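Local structure of bifunctional endo-1,4-beta-xylanase A (2VG9) at residues Lys128-Gln141 with Ile172-Trp186. The protein catalyses, as a family 11 glycoside hydrolase, the internal cleavage of beta-1,4-xylosidic bonds in the xylan backbone. Numbering follows the deposited sequence.
Sequences KMVTIDGAQYKIFQ and ITVSDHFKEWAKQGW
Ile132 meets the helix 174-182 with every side-chain carbon. Its CB lies near the His177 ring, CG2 lies by His177 CE1 and Asp176 CB, CG1 passes Glu180 CG, and CD1 touches Glu180 CG while making a CH-pi contact over the imidazole face, 3.7 Å from the ring centroid. With chi1 at -64°, CG1 stands anti to the carbonyl carbon, and the extended second torsion takes CD1 on over the ring. A branched aliphatic suits this spot because its two branches touch His177, Asp176 and Glu180 at once. The imidazole edge points NE2 at the face of Tyr137, a T-shaped pair with planes at 83°; the tyrosine hydroxyl bonds onward to Glu116 and Arg163. In the hairpin's type I' turn, the short carboxylate of Asp133 reaches the helix start, OD2 accepting a nearly straight (171°) hydrogen bond from the Thr173 backbone N at 2.8 Å. At the far end the broad Trp186 ring takes Gln141 CG on one face, while CH2 abuts the Phe140 backbone. Replacing Trp186 by an alanine would probably open a gap beside Gln141 CG and Phe140. Helix and following turn thus join the hairpin largely by apolar and aromatic packing, with clear directional bonding at Asp133.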
loop_
_atom_site.group_PDB
_atom_site.type_symbol
_atom_site.label_atom_id
_atom_site.label_comp_id
_atom_site.label_asym_id
_atom_site.label_seq_id
_atom_site.Cartn_x
_atom_site.Cartn_y
_atom_site.Cartn_z
ATOM N N LYS A 128 14.774 8.097 9.874
ATOM C CA LYS A 128 16.095 7.505 9.917
ATOM C C LYS A 128 16.300 6.748 8.610
ATOM O O LYS A 128 15.356 6.157 8.090
ATOM C CB LYS A 128 16.163 6.565 11.121
ATOM C CG LYS A 128 17.302 5.604 11.116
ATOM C CD LYS A 128 17.340 4.721 12.380
ATOM C CE LYS A 128 17.410 5.547 13.666
ATOM N NZ LYS A 128 17.645 4.660 14.866
ATOM N N MET A 129 17.520 6.749 8.088
ATOM C CA MET A 129 17.834 5.923 6.919
ATOM C C MET A 129 18.242 4.548 7.344
ATOM O O MET A 129 19.009 4.397 8.287
ATOM C CB MET A 129 18.960 6.568 6.126
ATOM C CG MET A 129 18.604 7.917 5.638
ATOM S SD MET A 129 17.404 7.785 4.314
ATOM C CE MET A 129 17.333 9.515 3.798
ATOM N N VAL A 130 17.740 3.537 6.644
ATOM C CA VAL A 130 18.107 2.163 6.915
ATOM C C VAL A 130 18.500 1.463 5.592
ATOM O O VAL A 130 18.208 1.958 4.511
ATOM C CB VAL A 130 16.965 1.401 7.646
ATOM C CG1 VAL A 130 16.655 2.031 9.030
ATOM C CG2 VAL A 130 15.698 1.326 6.764
ATOM N N THR A 131 19.195 0.336 5.687
ATOM C CA THR A 131 19.539 -0.417 4.486
ATOM C C THR A 131 18.738 -1.704 4.480
ATOM O O THR A 131 18.882 -2.503 5.401
ATOM C CB THR A 131 21.094 -0.735 4.434
ATOM O OG1 THR A 131 21.835 0.487 4.471
ATOM C CG2 THR A 131 21.457 -1.489 3.148
ATOM N N ILE A 132 17.906 -1.907 3.454
ATOM C CA ILE A 132 17.089 -3.116 3.320
ATOM C C ILE A 132 17.191 -3.568 1.848
ATOM O O ILE A 132 17.115 -2.745 0.948
ATOM C CB ILE A 132 15.576 -2.905 3.745
ATOM C CG1 ILE A 132 15.476 -2.569 5.249
ATOM C CG2 ILE A 132 14.751 -4.148 3.442
ATOM C CD1 ILE A 132 14.169 -1.870 5.721
ATOM N N ASP A 133 17.377 -4.866 1.612
ATOM C CA ASP A 133 17.550 -5.366 0.243
ATOM C C ASP A 133 18.646 -4.601 -0.532
ATOM O O ASP A 133 18.542 -4.383 -1.743
ATOM C CB ASP A 133 16.200 -5.364 -0.526
ATOM C CG ASP A 133 15.168 -6.280 0.111
ATOM O OD1 ASP A 133 15.520 -7.437 0.432
ATOM O OD2 ASP A 133 14.016 -5.845 0.321
ATOM N N GLY A 134 19.685 -4.169 0.195
ATOM C CA GLY A 134 20.826 -3.497 -0.380
ATOM C C GLY A 134 20.556 -2.058 -0.778
ATOM O O GLY A 134 21.360 -1.444 -1.500
ATOM N N ALA A 135 19.408 -1.530 -0.341
ATOM C CA ALA A 135 18.964 -0.213 -0.763
ATOM C C ALA A 135 18.608 0.654 0.435
ATOM O O ALA A 135 18.229 0.139 1.507
ATOM C CB ALA A 135 17.750 -0.334 -1.697
ATOM N N GLN A 136 18.690 1.968 0.225
ATOM C CA GLN A 136 18.379 2.959 1.240
ATOM C C GLN A 136 16.882 3.293 1.296
ATOM O O GLN A 136 16.253 3.563 0.249
ATOM C CB GLN A 136 19.194 4.245 1.009
ATOM C CG GLN A 136 20.720 4.049 1.132
ATOM C CD GLN A 136 21.141 3.301 2.441
ATOM O OE1 GLN A 136 21.548 2.125 2.412
ATOM N NE2 GLN A 136 21.011 3.985 3.579
ATOM N N TYR A 137 16.328 3.221 2.517
ATOM C CA TYR A 137 14.943 3.590 2.775
ATOM C C TYR A 137 14.999 4.503 3.986
ATOM O O TYR A 137 15.808 4.294 4.891
ATOM C CB TYR A 137 14.075 2.374 3.136
ATOM C CG TYR A 137 13.710 1.473 1.974
ATOM C CD1 TYR A 137 12.449 1.561 1.364
ATOM C CD2 TYR A 137 14.625 0.538 1.472
ATOM C CE1 TYR A 137 12.110 0.700 0.313
ATOM C CE2 TYR A 137 14.288 -0.295 0.381
ATOM C CZ TYR A 137 13.054 -0.208 -0.185
ATOM O OH TYR A 137 12.708 -1.033 -1.259
ATOM N N LYS A 138 14.126 5.498 3.998
ATOM C CA LYS A 138 13.911 6.349 5.149
ATOM C C LYS A 138 12.682 5.840 5.864
ATOM O O LYS A 138 11.601 5.692 5.249
ATOM C CB LYS A 138 13.644 7.761 4.663
ATOM C CG LYS A 138 13.398 8.746 5.792
ATOM C CD LYS A 138 13.209 10.158 5.278
ATOM C CE LYS A 138 13.038 11.097 6.481
ATOM N NZ LYS A 138 13.121 12.506 6.047
ATOM N N ILE A 139 12.824 5.598 7.164
ATOM C CA ILE A 139 11.708 5.160 7.965
ATOM C C ILE A 139 11.228 6.253 8.936
ATOM O O ILE A 139 12.037 7.025 9.522
ATOM C CB ILE A 139 12.000 3.822 8.667
ATOM C CG1 ILE A 139 13.111 3.975 9.732
ATOM C CG2 ILE A 139 12.343 2.718 7.617
ATOM C CD1 ILE A 139 13.328 2.747 10.664
ATOM N N PHE A 140 9.913 6.336 9.089
ATOM C CA PHE A 140 9.316 7.278 10.011
ATOM C C PHE A 140 7.899 6.838 10.269
ATOM O O PHE A 140 7.320 6.041 9.495
ATOM C CB PHE A 140 9.358 8.737 9.471
ATOM C CG PHE A 140 8.773 8.902 8.079
ATOM C CD1 PHE A 140 7.422 9.219 7.909
ATOM C CD2 PHE A 140 9.564 8.722 6.946
ATOM C CE1 PHE A 140 6.861 9.372 6.636
ATOM C CE2 PHE A 140 9.000 8.862 5.637
ATOM C CZ PHE A 140 7.652 9.180 5.484
ATOM N N GLN A 141 7.335 7.352 11.363
ATOM C CA GLN A 141 5.934 7.111 11.665
ATOM C C GLN A 141 5.232 8.437 11.886
ATOM O O GLN A 141 5.885 9.455 12.121
ATOM C CB GLN A 141 5.744 6.135 12.847
ATOM C CG GLN A 141 6.504 6.492 14.137
ATOM C CD GLN A 141 5.724 7.428 15.023
ATOM O OE1 GLN A 141 4.513 7.333 15.104
ATOM N NE2 GLN A 141 6.422 8.351 15.695
ATOM N N ILE A 172 11.219 -7.300 -2.526
ATOM C CA ILE A 172 11.126 -6.652 -1.216
ATOM C C ILE A 172 11.011 -7.722 -0.124
ATOM O O ILE A 172 10.096 -8.560 -0.136
ATOM C CB ILE A 172 9.907 -5.688 -1.125
ATOM C CG1 ILE A 172 9.984 -4.604 -2.243
ATOM C CG2 ILE A 172 9.727 -5.114 0.342
ATOM C CD1 ILE A 172 8.712 -3.826 -2.434
ATOM N N THR A 173 11.956 -7.681 0.810
ATOM C CA THR A 173 11.858 -8.456 2.034
ATOM C C THR A 173 11.002 -7.685 3.032
ATOM O O THR A 173 11.507 -6.985 3.931
ATOM C CB THR A 173 13.240 -8.815 2.617
ATOM O OG1 THR A 173 14.110 -9.216 1.545
ATOM C CG2 THR A 173 13.108 -9.930 3.701
ATOM N N VAL A 174 9.691 -7.834 2.856
ATOM C CA VAL A 174 8.691 -7.148 3.654
ATOM C C VAL A 174 8.966 -7.363 5.165
ATOM O O VAL A 174 8.882 -6.417 5.962
ATOM C CB VAL A 174 7.262 -7.633 3.262
ATOM C CG1 VAL A 174 6.208 -7.072 4.201
ATOM C CG2 VAL A 174 6.934 -7.234 1.776
ATOM N N SER A 175 9.344 -8.584 5.552
ATOM C CA SER A 175 9.625 -8.876 6.968
ATOM C C SER A 175 10.807 -8.067 7.538
ATOM O O SER A 175 10.859 -7.842 8.744
ATOM C CB SER A 175 9.863 -10.396 7.166
ATOM O OG SER A 175 10.710 -10.942 6.153
ATOM N N ASP A 176 11.753 -7.646 6.685
ATOM C CA ASP A 176 12.907 -6.813 7.100
ATOM C C ASP A 176 12.480 -5.355 7.437
ATOM O O ASP A 176 13.015 -4.750 8.356
ATOM C CB ASP A 176 14.001 -6.799 6.017
ATOM C CG ASP A 176 14.936 -7.986 6.094
ATOM O OD1 ASP A 176 14.697 -8.888 6.938
ATOM O OD2 ASP A 176 15.907 -8.006 5.286
ATOM N N HIS A 177 11.513 -4.812 6.686
ATOM C CA HIS A 177 10.883 -3.530 6.996
ATOM C C HIS A 177 10.174 -3.625 8.328
ATOM O O HIS A 177 10.351 -2.751 9.172
ATOM C CB HIS A 177 9.920 -3.101 5.886
ATOM C CG HIS A 177 10.623 -2.677 4.628
ATOM N ND1 HIS A 177 10.988 -3.569 3.635
ATOM C CD2 HIS A 177 11.079 -1.470 4.230
ATOM C CE1 HIS A 177 11.613 -2.918 2.666
ATOM N NE2 HIS A 177 11.688 -1.650 3.009
ATOM N N PHE A 178 9.407 -4.700 8.549
ATOM C CA PHE A 178 8.723 -4.854 9.865
ATOM C C PHE A 178 9.751 -4.870 11.005
ATOM O O PHE A 178 9.519 -4.251 12.057
ATOM C CB PHE A 178 7.840 -6.119 9.939
ATOM C CG PHE A 178 6.716 -6.179 8.909
ATOM C CD1 PHE A 178 6.345 -5.046 8.170
ATOM C CD2 PHE A 178 6.005 -7.377 8.716
ATOM C CE1 PHE A 178 5.291 -5.111 7.214
ATOM C CE2 PHE A 178 4.958 -7.451 7.790
ATOM C CZ PHE A 178 4.586 -6.310 7.061
ATOM N N LYS A 179 10.864 -5.578 10.807
ATOM C CA LYS A 179 11.937 -5.695 11.829
ATOM C C LYS A 179 12.565 -4.343 12.140
ATOM O O LYS A 179 12.747 -3.990 13.313
ATOM C CB LYS A 179 13.054 -6.640 11.373
ATOM C CG LYS A 179 12.786 -8.120 11.594
ATOM C CD LYS A 179 13.980 -8.960 11.056
ATOM C CE LYS A 179 13.496 -10.273 10.408
ATOM N NZ LYS A 179 14.509 -11.398 10.519
ATOM N N GLU A 180 12.875 -3.586 11.085
ATOM C CA GLU A 180 13.366 -2.210 11.221
ATOM C C GLU A 180 12.431 -1.309 11.981
ATOM O O GLU A 180 12.906 -0.513 12.805
ATOM C CB GLU A 180 13.737 -1.581 9.862
ATOM C CG GLU A 180 15.017 -2.189 9.237
ATOM C CD GLU A 180 16.329 -1.815 9.965
ATOM O OE1 GLU A 180 16.330 -1.005 10.910
ATOM O OE2 GLU A 180 17.389 -2.338 9.578
ATOM N N TRP A 181 11.116 -1.391 11.716
ATOM C CA TRP A 181 10.158 -0.583 12.482
ATOM C C TRP A 181 10.093 -1.011 13.956
ATOM O O TRP A 181 10.049 -0.171 14.883
ATOM C CB TRP A 181 8.775 -0.623 11.833
ATOM C CG TRP A 181 8.728 -0.147 10.378
ATOM C CD1 TRP A 181 9.592 0.719 9.731
ATOM C CD2 TRP A 181 7.748 -0.533 9.397
ATOM N NE1 TRP A 181 9.200 0.873 8.407
ATOM C CE2 TRP A 181 8.071 0.120 8.190
ATOM C CE3 TRP A 181 6.635 -1.386 9.428
ATOM C CZ2 TRP A 181 7.321 -0.057 7.025
ATOM C CZ3 TRP A 181 5.890 -1.547 8.279
ATOM C CH2 TRP A 181 6.247 -0.906 7.090
ATOM N N ALA A 182 10.103 -2.329 14.168
ATOM C CA ALA A 182 10.157 -2.918 15.497
ATOM C C ALA A 182 11.389 -2.425 16.274
ATOM O O ALA A 182 11.275 -2.083 17.449
ATOM C CB ALA A 182 10.134 -4.440 15.394
ATOM N N LYS A 183 12.531 -2.326 15.592
ATOM C CA LYS A 183 13.790 -1.871 16.187
ATOM C C LYS A 183 13.714 -0.445 16.722
ATOM O O LYS A 183 14.554 -0.070 17.529
ATOM C CB LYS A 183 14.920 -1.900 15.171
ATOM C CG LYS A 183 15.849 -3.066 15.254
ATOM C CD LYS A 183 16.769 -3.044 14.041
ATOM C CE LYS A 183 17.941 -3.979 14.209
ATOM N NZ LYS A 183 17.536 -5.412 14.121
ATOM N N GLN A 184 12.758 0.345 16.215
ATOM C CA GLN A 184 12.568 1.739 16.636
ATOM C C GLN A 184 11.791 1.840 17.918
ATOM O O GLN A 184 11.684 2.924 18.523
ATOM C CB GLN A 184 11.856 2.570 15.556
ATOM C CG GLN A 184 12.488 2.508 14.137
ATOM C CD GLN A 184 14.018 2.684 14.152
ATOM O OE1 GLN A 184 14.786 1.788 13.713
ATOM N NE2 GLN A 184 14.463 3.825 14.651
ATOM N N GLY A 185 11.238 0.711 18.335
ATOM C CA GLY A 185 10.393 0.680 19.494
ATOM C C GLY A 185 8.938 0.842 19.154
ATOM O O GLY A 185 8.135 0.982 20.053
ATOM N N TRP A 186 8.584 0.847 17.866
ATOM C CA TRP A 186 7.194 1.038 17.494
ATOM C C TRP A 186 6.390 -0.225 17.732
ATOM O O TRP A 186 6.872 -1.326 17.474
ATOM C CB TRP A 186 7.046 1.480 16.031
ATOM C CG TRP A 186 7.928 2.657 15.653
ATOM C CD1 TRP A 186 8.497 3.565 16.495
ATOM C CD2 TRP A 186 8.271 3.064 14.330
ATOM N NE1 TRP A 186 9.198 4.499 15.774
ATOM C CE2 TRP A 186 9.090 4.201 14.438
ATOM C CE3 TRP A 186 7.979 2.557 13.059
ATOM C CZ2 TRP A 186 9.619 4.854 13.322
ATOM C CZ3 TRP A 186 8.511 3.202 11.944
ATOM C CH2 TRP A 186 9.339 4.322 12.083
HETATM O O HOH W 1 17.490 -6.736 3.832
#